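Local coordinates for HNH endonuclease (Geobacillus virus E2, PDB 5H0M), which probably nicks DNA as a phage HNH endonuclease of the His-Me finger clan and binds a zinc ion through four cysteines, at residues W101-R104 with D108-Q111; A54-R59 with T95-D100; I90-T95 with N119-E124. All coordinates share one frame; numbering follows the deposited sequence.

How the contacts relate
Following the chain from the N terminus, helix 41-55 supplies the first half of contact 2, whose loop takes in helix 59-71 and strand 90-93 before closing at 95-100. Contact 3 opens at 90-95 inside that loop and closes only at 119-124, so the two cross, and T95 belongs to both. Contact 1 comes after contact 2 has closed and is nested within contact 3, joining 101-104 to 108-111 across a very short interval. Contacts 1 and 3 meet at the antiparallel strand pair 90-93 and 110-113, which contact 3 ties to helix 115-129. Contact 2 anchors the loop between these strands to helix 41-55.

Contact 1. Residues W101-R104 with D108-Q111; sequences WSKR and DNLQ
K103 and N109 mark the closest backbone approach, with K103 CA and N109 CA 6.5 Å apart. W101-S102 form a 3-10 turn, whereas D108-Q111 runs into strand 110-113 at L110. The bond across the gap is donated by the N109 carboxamide, whose ND2 lies 3.1 Å from K103 O with an N-H...O angle of 155°. It arrives well above the carbonyl plane of K103, 55° out of it. With CG anti to the backbone N (chi1 -170°), the N109 amide is carried toward the 101-104 loop, where ND2 also rests 3.4 Å from K103 CB. R104 turns its side chain back over W101. Its CD sits above the centre of the indole, 3.3 Å from the ring plane, and its NH1 donates to W101 O at 3.0 Å. R104 N bonds to the same oxygen from the opposite face, so W101 O takes two donors, which ties R104 back onto the 3-10 turn. R104 O lies near L110 CD1. Because N109 OD1 also accepts from T95 N, the amide is held at both ends and its rotation is set. This bracing is consistent with N109 being the central asparagine of the HNH signature: N109 ND2 fixes K103 O, next to R104, whose own carbonyl accepts from H93 NE2, and the loop so held probably helps to orient the H93 ring.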
loop_
_atom_site.group_PDB
_atom_site.type_symbol
_atom_site.label_atom_id
_atom_site.label_comp_id
_atom_site.label_asym_id
_atom_site.label_seq_id
_atom_site.Cartn_x
_atom_site.Cartn_y
_atom_site.Cartn_z
ATOM N N TRP A 101 5.847 -9.847 -0.217
ATOM C CA TRP A 101 6.800 -9.082 -1.018
ATOM C C TRP A 101 6.550 -9.234 -2.520
ATOM O O TRP A 101 6.773 -8.301 -3.292
ATOM C CB TRP A 101 8.221 -9.561 -0.662
ATOM C CG TRP A 101 9.340 -8.941 -1.466
ATOM C CD1 TRP A 101 10.136 -9.569 -2.378
ATOM C CD2 TRP A 101 9.778 -7.578 -1.424
ATOM N NE1 TRP A 101 11.042 -8.684 -2.910
ATOM C CE2 TRP A 101 10.839 -7.453 -2.347
ATOM C CE3 TRP A 101 9.371 -6.449 -0.709
ATOM C CZ2 TRP A 101 11.503 -6.252 -2.559
ATOM C CZ3 TRP A 101 10.040 -5.260 -0.922
ATOM C CH2 TRP A 101 11.081 -5.169 -1.848
ATOM N N SER A 102 6.063 -10.394 -2.946
ATOM C CA SER A 102 5.894 -10.663 -4.359
ATOM C C SER A 102 4.853 -9.787 -5.036
ATOM O O SER A 102 4.889 -9.616 -6.250
ATOM C CB SER A 102 5.557 -12.138 -4.593
ATOM O OG SER A 102 4.226 -12.429 -4.239
ATOM N N LYS A 103 3.947 -9.207 -4.240
ATOM C CA LYS A 103 2.844 -8.399 -4.774
ATOM C C LYS A 103 3.131 -6.894 -4.669
ATOM O O LYS A 103 2.249 -6.080 -4.877
ATOM C CB LYS A 103 1.534 -8.745 -4.062
ATOM C CG LYS A 103 1.138 -10.210 -4.206
ATOM C CD LYS A 103 -0.278 -10.445 -3.714
ATOM C CE LYS A 103 -0.708 -11.887 -3.957
ATOM N NZ LYS A 103 -2.132 -12.169 -3.563
ATOM N N ARG A 104 4.375 -6.549 -4.377
ATOM C CA ARG A 104 4.776 -5.170 -4.095
ATOM C C ARG A 104 4.507 -4.156 -5.206
ATOM O O ARG A 104 4.307 -2.976 -4.919
ATOM C CB ARG A 104 6.258 -5.125 -3.715
ATOM C CG ARG A 104 7.193 -5.545 -4.834
ATOM C CD ARG A 104 8.596 -5.727 -4.286
ATOM N NE ARG A 104 9.546 -6.090 -5.333
ATOM C CZ ARG A 104 9.699 -7.314 -5.822
ATOM N NH1 ARG A 104 8.965 -8.324 -5.368
ATOM N NH2 ARG A 104 10.609 -7.541 -6.776
ATOM N N ASP A 108 -3.170 -4.456 -9.217
ATOM C CA ASP A 108 -4.363 -4.978 -8.558
ATOM C C ASP A 108 -4.191 -5.200 -7.062
ATOM O O ASP A 108 -5.140 -5.593 -6.396
ATOM C CB ASP A 108 -4.890 -6.241 -9.250
ATOM C CG ASP A 108 -3.960 -7.424 -9.154
ATOM O OD1 ASP A 108 -2.818 -7.323 -8.682
ATOM O OD2 ASP A 108 -4.390 -8.528 -9.595
ATOM N N ASN A 109 -2.990 -4.948 -6.545
ATOM C CA ASN A 109 -2.720 -4.975 -5.115
ATOM C C ASN A 109 -2.496 -3.568 -4.578
ATOM O O ASN A 109 -1.991 -3.417 -3.474
ATOM C CB ASN A 109 -1.481 -5.822 -4.806
ATOM C CG ASN A 109 -1.302 -6.082 -3.327
ATOM O OD1 ASN A 109 -2.269 -6.394 -2.629
ATOM N ND2 ASN A 109 -0.077 -5.974 -2.841
ATOM N N LEU A 110 -2.874 -2.541 -5.345
ATOM C CA LEU A 110 -2.606 -1.152 -4.934
ATOM C C LEU A 110 -3.847 -0.281 -5.095
ATOM O O LEU A 110 -4.531 -0.366 -6.115
ATOM C CB LEU A 110 -1.454 -0.582 -5.775
ATOM C CG LEU A 110 -0.092 -1.188 -5.470
ATOM C CD1 LEU A 110 0.890 -0.854 -6.574
ATOM C CD2 LEU A 110 0.428 -0.774 -4.112
ATOM N N GLN A 111 -4.136 0.547 -4.092
ATOM C CA GLN A 111 -5.262 1.468 -4.171
ATOM C C GLN A 111 -4.884 2.857 -3.693
ATOM O O GLN A 111 -4.184 3.013 -2.700
ATOM C CB GLN A 111 -6.452 0.977 -3.351
ATOM C CG GLN A 111 -6.952 -0.395 -3.713
ATOM C CD GLN A 111 -8.182 -0.756 -2.903
ATOM O OE1 GLN A 111 -8.077 -1.104 -1.721
ATOM N NE2 GLN A 111 -9.341 -0.662 -3.525
#

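Contact 2. Residues A54-R59 with T95-D100; sequences AFYHSR and TPLLVD
L97 places one methyl, CD2, against both F55 and Y56, and the other, CD1, over the F55 ring. The junction is made of van der Waals contacts, most of them between apolar atoms. L97 CD2 is 3.7 Å from F55 CD2 and 3.6 Å from Y56 CZ. CD1 stands 4.1 Å above the plane of the F55 ring, displaced toward the rim. With CG anti to the backbone N (chi1 -177°), the L97 branch is carried toward the two rings. Y56 approaches from the opposite direction, and its phenol end meets L97 obliquely, with Y56 OH 3.4 Å from L97 CD2. The rings also pack on one another: F55 CD2 lies over one face of the Y56 ring, displaced toward its rim.

Polar bonds act within each segment. F55 O takes two donors from one residue, S58 OG at 2.7 Å and S58 N at 2.9 Å. S58 N closes the type I turn F55-S58, and the hydroxyl reaches the same oxygen in the carbonyl plane, on a lone pair. S58 is also the N-cap of helix 59-71, its OG bonding W61 N. On the other side P96 O accepts from both V99 N and D100 N, which curls the loop around L97.

The junction lies at the turn linking helix 41-55 to helix 59-71: W61 meets the F55 ring with planes inclined at about 45° and Y56 edge-to-face. A52 and R104 also pack on L97, while P96 and V99 carry the loop on to Y129 of helix 115-129.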
loop_
_atom_site.group_PDB
_atom_site.type_symbol
_atom_site.label_atom_id
_atom_site.label_comp_id
_atom_site.label_asym_id
_atom_site.label_seq_id
_atom_site.Cartn_x
_atom_site.Cartn_y
_atom_site.Cartn_z
ATOM N N ALA A 54 13.744 0.178 1.758
ATOM C CA ALA A 54 14.396 0.530 0.507
ATOM C C ALA A 54 13.406 0.601 -0.643
ATOM O O ALA A 54 13.548 1.421 -1.555
ATOM C CB ALA A 54 15.507 -0.456 0.179
ATOM N N PHE A 55 12.383 -0.243 -0.590
ATOM C CA PHE A 55 11.389 -0.289 -1.657
ATOM C C PHE A 55 10.730 1.069 -1.906
ATOM O O PHE A 55 10.530 1.491 -3.047
ATOM C CB PHE A 55 10.331 -1.343 -1.352
ATOM C CG PHE A 55 9.218 -1.389 -2.353
ATOM C CD1 PHE A 55 9.418 -1.978 -3.586
ATOM C CD2 PHE A 55 7.991 -0.809 -2.071
ATOM C CE1 PHE A 55 8.406 -2.018 -4.530
ATOM C CE2 PHE A 55 6.974 -0.844 -3.012
ATOM C CZ PHE A 55 7.178 -1.444 -4.230
ATOM N N TYR A 56 10.401 1.768 -0.839
ATOM C CA TYR A 56 9.684 3.034 -0.987
ATOM C C TYR A 56 10.539 4.130 -1.600
ATOM O O TYR A 56 9.996 5.123 -2.088
ATOM C CB TYR A 56 9.114 3.483 0.352
ATOM C CG TYR A 56 8.042 2.549 0.886
ATOM C CD1 TYR A 56 6.802 2.452 0.266
ATOM C CD2 TYR A 56 8.269 1.778 2.000
ATOM C CE1 TYR A 56 5.808 1.605 0.761
ATOM C CE2 TYR A 56 7.289 0.932 2.494
ATOM C CZ TYR A 56 6.073 0.853 1.887
ATOM O OH TYR A 56 5.110 -0.004 2.424
ATOM N N HIS A 57 11.860 3.926 -1.599
ATOM C CA HIS A 57 12.790 4.829 -2.279
ATOM C C HIS A 57 13.045 4.448 -3.721
ATOM O O HIS A 57 13.721 5.189 -4.431
ATOM C CB HIS A 57 14.142 4.813 -1.575
ATOM C CG HIS A 57 14.106 5.379 -0.200
ATOM N ND1 HIS A 57 14.203 6.730 0.056
ATOM C CD2 HIS A 57 13.958 4.774 1.003
ATOM C CE1 HIS A 57 14.145 6.929 1.360
ATOM N NE2 HIS A 57 14.000 5.760 1.956
ATOM N N SER A 58 12.530 3.305 -4.158
ATOM C CA SER A 58 12.910 2.741 -5.439
ATOM C C SER A 58 12.274 3.460 -6.611
ATOM O O SER A 58 11.159 3.979 -6.518
ATOM C CB SER A 58 12.576 1.247 -5.514
ATOM O OG SER A 58 11.173 1.039 -5.647
ATOM N N ARG A 59 12.978 3.436 -7.739
ATOM C CA ARG A 59 12.452 3.965 -8.993
ATOM C C ARG A 59 11.153 3.249 -9.396
ATOM O O ARG A 59 10.233 3.878 -9.895
ATOM C CB ARG A 59 13.508 3.853 -10.125
ATOM C CG ARG A 59 13.949 2.427 -10.473
ATOM C CD ARG A 59 15.054 2.347 -11.526
ATOM N NE ARG A 59 15.360 0.949 -11.845
ATOM C CZ ARG A 59 16.454 0.517 -12.476
ATOM N NH1 ARG A 59 17.396 1.363 -12.880
ATOM N NH2 ARG A 59 16.613 -0.785 -12.699
ATOM N N THR A 95 -2.802 -6.292 0.153
ATOM C CA THR A 95 -1.988 -7.197 0.963
ATOM C C THR A 95 -0.721 -6.426 1.306
ATOM O O THR A 95 0.013 -6.023 0.402
ATOM C CB THR A 95 -1.634 -8.464 0.198
ATOM O OG1 THR A 95 -2.841 -9.123 -0.213
ATOM C CG2 THR A 95 -0.810 -9.409 1.056
ATOM N N PRO A 96 -0.475 -6.183 2.593
ATOM C CA PRO A 96 0.643 -5.305 2.939
ATOM C C PRO A 96 1.981 -5.775 2.384
ATOM O O PRO A 96 2.225 -6.970 2.206
ATOM C CB PRO A 96 0.649 -5.330 4.468
ATOM C CG PRO A 96 -0.769 -5.610 4.836
ATOM C CD PRO A 96 -1.273 -6.552 3.780
ATOM N N LEU A 97 2.856 -4.810 2.118
ATOM C CA LEU A 97 4.174 -5.088 1.604
ATOM C C LEU A 97 4.946 -6.106 2.437
ATOM O O LEU A 97 5.599 -6.992 1.885
ATOM C CB LEU A 97 4.957 -3.772 1.523
ATOM C CG LEU A 97 6.353 -3.852 0.933
ATOM C CD1 LEU A 97 6.303 -4.252 -0.528
ATOM C CD2 LEU A 97 7.045 -2.502 1.109
ATOM N N LEU A 98 4.860 -5.974 3.753
ATOM C CA LEU A 98 5.592 -6.847 4.669
ATOM C C LEU A 98 4.943 -8.212 4.817
ATOM O O LEU A 98 5.537 -9.120 5.394
ATOM C CB LEU A 98 5.748 -6.153 6.026
ATOM C CG LEU A 98 6.784 -5.021 6.070
ATOM C CD1 LEU A 98 6.593 -4.150 7.303
ATOM C CD2 LEU A 98 8.182 -5.613 6.023
ATOM N N VAL A 99 3.719 -8.348 4.313
ATOM C CA VAL A 99 3.010 -9.635 4.324
ATOM C C VAL A 99 3.313 -10.456 3.067
ATOM O O VAL A 99 3.472 -11.679 3.134
ATOM C CB VAL A 99 1.495 -9.412 4.505
ATOM C CG1 VAL A 99 0.696 -10.690 4.262
ATOM C CG2 VAL A 99 1.214 -8.867 5.890
ATOM N N ASP A 100 3.379 -9.805 1.905
ATOM C CA ASP A 100 3.699 -10.505 0.660
ATOM C C ASP A 100 4.539 -9.626 -0.272
ATOM O O ASP A 100 4.028 -8.810 -1.038
ATOM C CB ASP A 100 2.439 -10.975 -0.059
ATOM C CG ASP A 100 2.738 -11.964 -1.174
ATOM O OD1 ASP A 100 3.906 -12.015 -1.657
ATOM O OD2 ASP A 100 1.804 -12.699 -1.593
#

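Contact 3. Residues I90-T95 with N119-E124; sequences IVDHIT and NRKTAE
K121 reaches from helix 115-129 to D92 and H93 at the end of strand 90-93 and to I94 just past it. The bond to CB already points at the strand, and CG, anti to the backbone N (chi1 179°), continues the chain toward the strand end. CG comes within 4.0 Å of D92 OD2, and CD draws closer, 3.3 Å from the same oxygen, so the methylenes run past D92 OD2 before the ammonium reaches it. CE lies 3.6 Å from H93 O. There the chain, extended until now, bends at chi4 (-65°) and lays the ammonium among several oxygens.

NZ donates to H93 O at 2.8 Å and to I94 O at 3.2 Å, two successive carbonyls where the strand gives way to the loop. It also makes a salt bridge with D92 OD2 at 3.1 Å, meeting that oxygen from above the carboxylate plane, 54° out of it. Its strongest polar partner is D125, one turn along the same helix, with D92 the carboxylate across the contact, so two carboxylates and two carbonyls share one ammonium. A water donates to both D92 OD2 and T122 OG1, at 2.9 Å from D92 OD2, adding a second link between strand and helix. T122 OG1 also bonds H118 O.

The zinc ion held by C76, C79, C114 and C117, about 9 Å from the K121 side chain, is a separate, probably structural site. The two antiparallel strands and the helix packed against them are consistent with the beta-beta-alpha-metal motif of HNH nucleases. D92 and H93 probably correspond to the Asp-His pair of relatives, and H118 on the helix, which touches D92, probably to the last histidine of the motif, consistent with K121 bracing the strand end beside the probable active site.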
loop_
_atom_site.group_PDB
_atom_site.type_symbol
_atom_site.label_atom_id
_atom_site.label_comp_id
_atom_site.label_asym_id
_atom_site.label_seq_id
_atom_site.Cartn_x
_atom_site.Cartn_y
_atom_site.Cartn_z
ATOM N N ILE A 90 -2.466 8.940 -0.639
ATOM C CA ILE A 90 -1.495 7.864 -0.455
ATOM C C ILE A 90 -1.909 6.691 -1.329
ATOM O O ILE A 90 -3.086 6.536 -1.623
ATOM C CB ILE A 90 -1.398 7.486 1.040
ATOM C CG1 ILE A 90 -0.150 6.652 1.320
ATOM C CG2 ILE A 90 -2.662 6.821 1.519
ATOM C CD1 ILE A 90 0.200 6.598 2.789
ATOM N N VAL A 91 -0.936 5.902 -1.769
ATOM C CA VAL A 91 -1.209 4.634 -2.435
ATOM C C VAL A 91 -0.806 3.531 -1.470
ATOM O O VAL A 91 0.347 3.509 -1.014
ATOM C CB VAL A 91 -0.431 4.494 -3.750
ATOM C CG1 VAL A 91 -0.643 3.136 -4.386
ATOM C CG2 VAL A 91 -0.865 5.570 -4.728
ATOM N N ASP A 92 -1.746 2.633 -1.175
ATOM C CA ASP A 92 -1.529 1.552 -0.192
ATOM C C ASP A 92 -1.620 0.175 -0.845
ATOM O O ASP A 92 -2.431 -0.056 -1.750
ATOM C CB ASP A 92 -2.552 1.637 0.945
ATOM C CG ASP A 92 -2.154 0.820 2.189
ATOM O OD1 ASP A 92 -0.943 0.546 2.408
ATOM O OD2 ASP A 92 -3.059 0.468 2.969
ATOM N N HIS A 93 -0.787 -0.732 -0.343
ATOM C CA HIS A 93 -0.852 -2.152 -0.682
ATOM C C HIS A 93 -2.046 -2.800 -0.023
ATOM O O HIS A 93 -2.237 -2.655 1.191
ATOM C CB HIS A 93 0.424 -2.851 -0.233
ATOM C CG HIS A 93 1.630 -2.453 -1.025
ATOM N ND1 HIS A 93 2.332 -1.302 -0.771
ATOM C CD2 HIS A 93 2.233 -3.039 -2.085
ATOM C CE1 HIS A 93 3.328 -1.197 -1.634
ATOM N NE2 HIS A 93 3.280 -2.231 -2.452
ATOM N N ILE A 94 -2.828 -3.538 -0.796
ATOM C CA ILE A 94 -4.011 -4.218 -0.230
ATOM C C ILE A 94 -3.548 -5.336 0.699
ATOM O O ILE A 94 -3.832 -5.317 1.901
ATOM C CB ILE A 94 -4.949 -4.742 -1.314
ATOM C CG1 ILE A 94 -5.483 -3.608 -2.182
ATOM C CG2 ILE A 94 -6.061 -5.560 -0.663
ATOM C CD1 ILE A 94 -6.347 -4.061 -3.335
ATOM N N THR A 95 -2.802 -6.292 0.153
ATOM C CA THR A 95 -1.988 -7.197 0.963
ATOM C C THR A 95 -0.721 -6.426 1.306
ATOM O O THR A 95 0.013 -6.023 0.402
ATOM C CB THR A 95 -1.634 -8.464 0.198
ATOM O OG1 THR A 95 -2.841 -9.123 -0.213
ATOM C CG2 THR A 95 -0.810 -9.409 1.056
ATOM N N ASN A 119 -6.439 5.106 7.419
ATOM C CA ASN A 119 -6.544 4.825 8.844
ATOM C C ASN A 119 -7.498 3.671 9.125
ATOM O O ASN A 119 -7.197 2.773 9.925
ATOM C CB ASN A 119 -7.006 6.090 9.567
ATOM C CG ASN A 119 -7.027 5.929 11.066
ATOM O OD1 ASN A 119 -5.973 5.841 11.707
ATOM N ND2 ASN A 119 -8.225 5.884 11.642
ATOM N N ARG A 120 -8.648 3.671 8.464
ATOM C CA ARG A 120 -9.608 2.586 8.617
ATOM C C ARG A 120 -8.989 1.270 8.178
ATOM O O ARG A 120 -9.127 0.256 8.855
ATOM C CB ARG A 120 -10.890 2.872 7.818
ATOM C CG ARG A 120 -11.853 1.711 7.754
ATOM C CD ARG A 120 -13.189 2.064 7.145
ATOM N NE ARG A 120 -13.080 2.588 5.785
ATOM C CZ ARG A 120 -14.117 2.917 5.017
ATOM N NH1 ARG A 120 -15.364 2.781 5.464
ATOM N NH2 ARG A 120 -13.915 3.382 3.788
ATOM N N LYS A 121 -8.326 1.291 7.026
ATOM C CA LYS A 121 -7.716 0.078 6.477
ATOM C C LYS A 121 -6.631 -0.444 7.400
ATOM O O LYS A 121 -6.460 -1.659 7.544
ATOM C CB LYS A 121 -7.139 0.312 5.088
ATOM C CG LYS A 121 -6.480 -0.936 4.492
ATOM C CD LYS A 121 -6.167 -0.779 3.027
ATOM C CE LYS A 121 -5.529 -2.061 2.506
ATOM N NZ LYS A 121 -4.205 -2.370 3.106
ATOM N N THR A 122 -5.890 0.455 8.040
ATOM C CA THR A 122 -4.848 0.031 8.984
ATOM C C THR A 122 -5.453 -0.784 10.123
ATOM O O THR A 122 -4.921 -1.826 10.502
ATOM C CB THR A 122 -4.070 1.238 9.517
ATOM O OG1 THR A 122 -3.368 1.844 8.429
ATOM C CG2 THR A 122 -3.080 0.831 10.609
ATOM N N ALA A 123 -6.585 -0.337 10.650
ATOM C CA ALA A 123 -7.257 -1.071 11.722
ATOM C C ALA A 123 -7.784 -2.418 11.255
ATOM O O ALA A 123 -7.648 -3.450 11.926
ATOM C CB ALA A 123 -8.379 -0.230 12.292
ATOM N N GLU A 124 -8.384 -2.419 10.075
ATOM C CA GLU A 124 -8.863 -3.655 9.463
ATOM C C GLU A 124 -7.733 -4.653 9.285
ATOM O O GLU A 124 -7.902 -5.866 9.506
ATOM C CB GLU A 124 -9.479 -3.341 8.090
ATOM C CG GLU A 124 -10.740 -2.511 8.205
ATOM C CD GLU A 124 -11.282 -2.027 6.877
ATOM O OE1 GLU A 124 -10.646 -2.279 5.843
ATOM O OE2 GLU A 124 -12.364 -1.392 6.904
HETATM O O HOH W 1 -2.947 0.329 5.819
#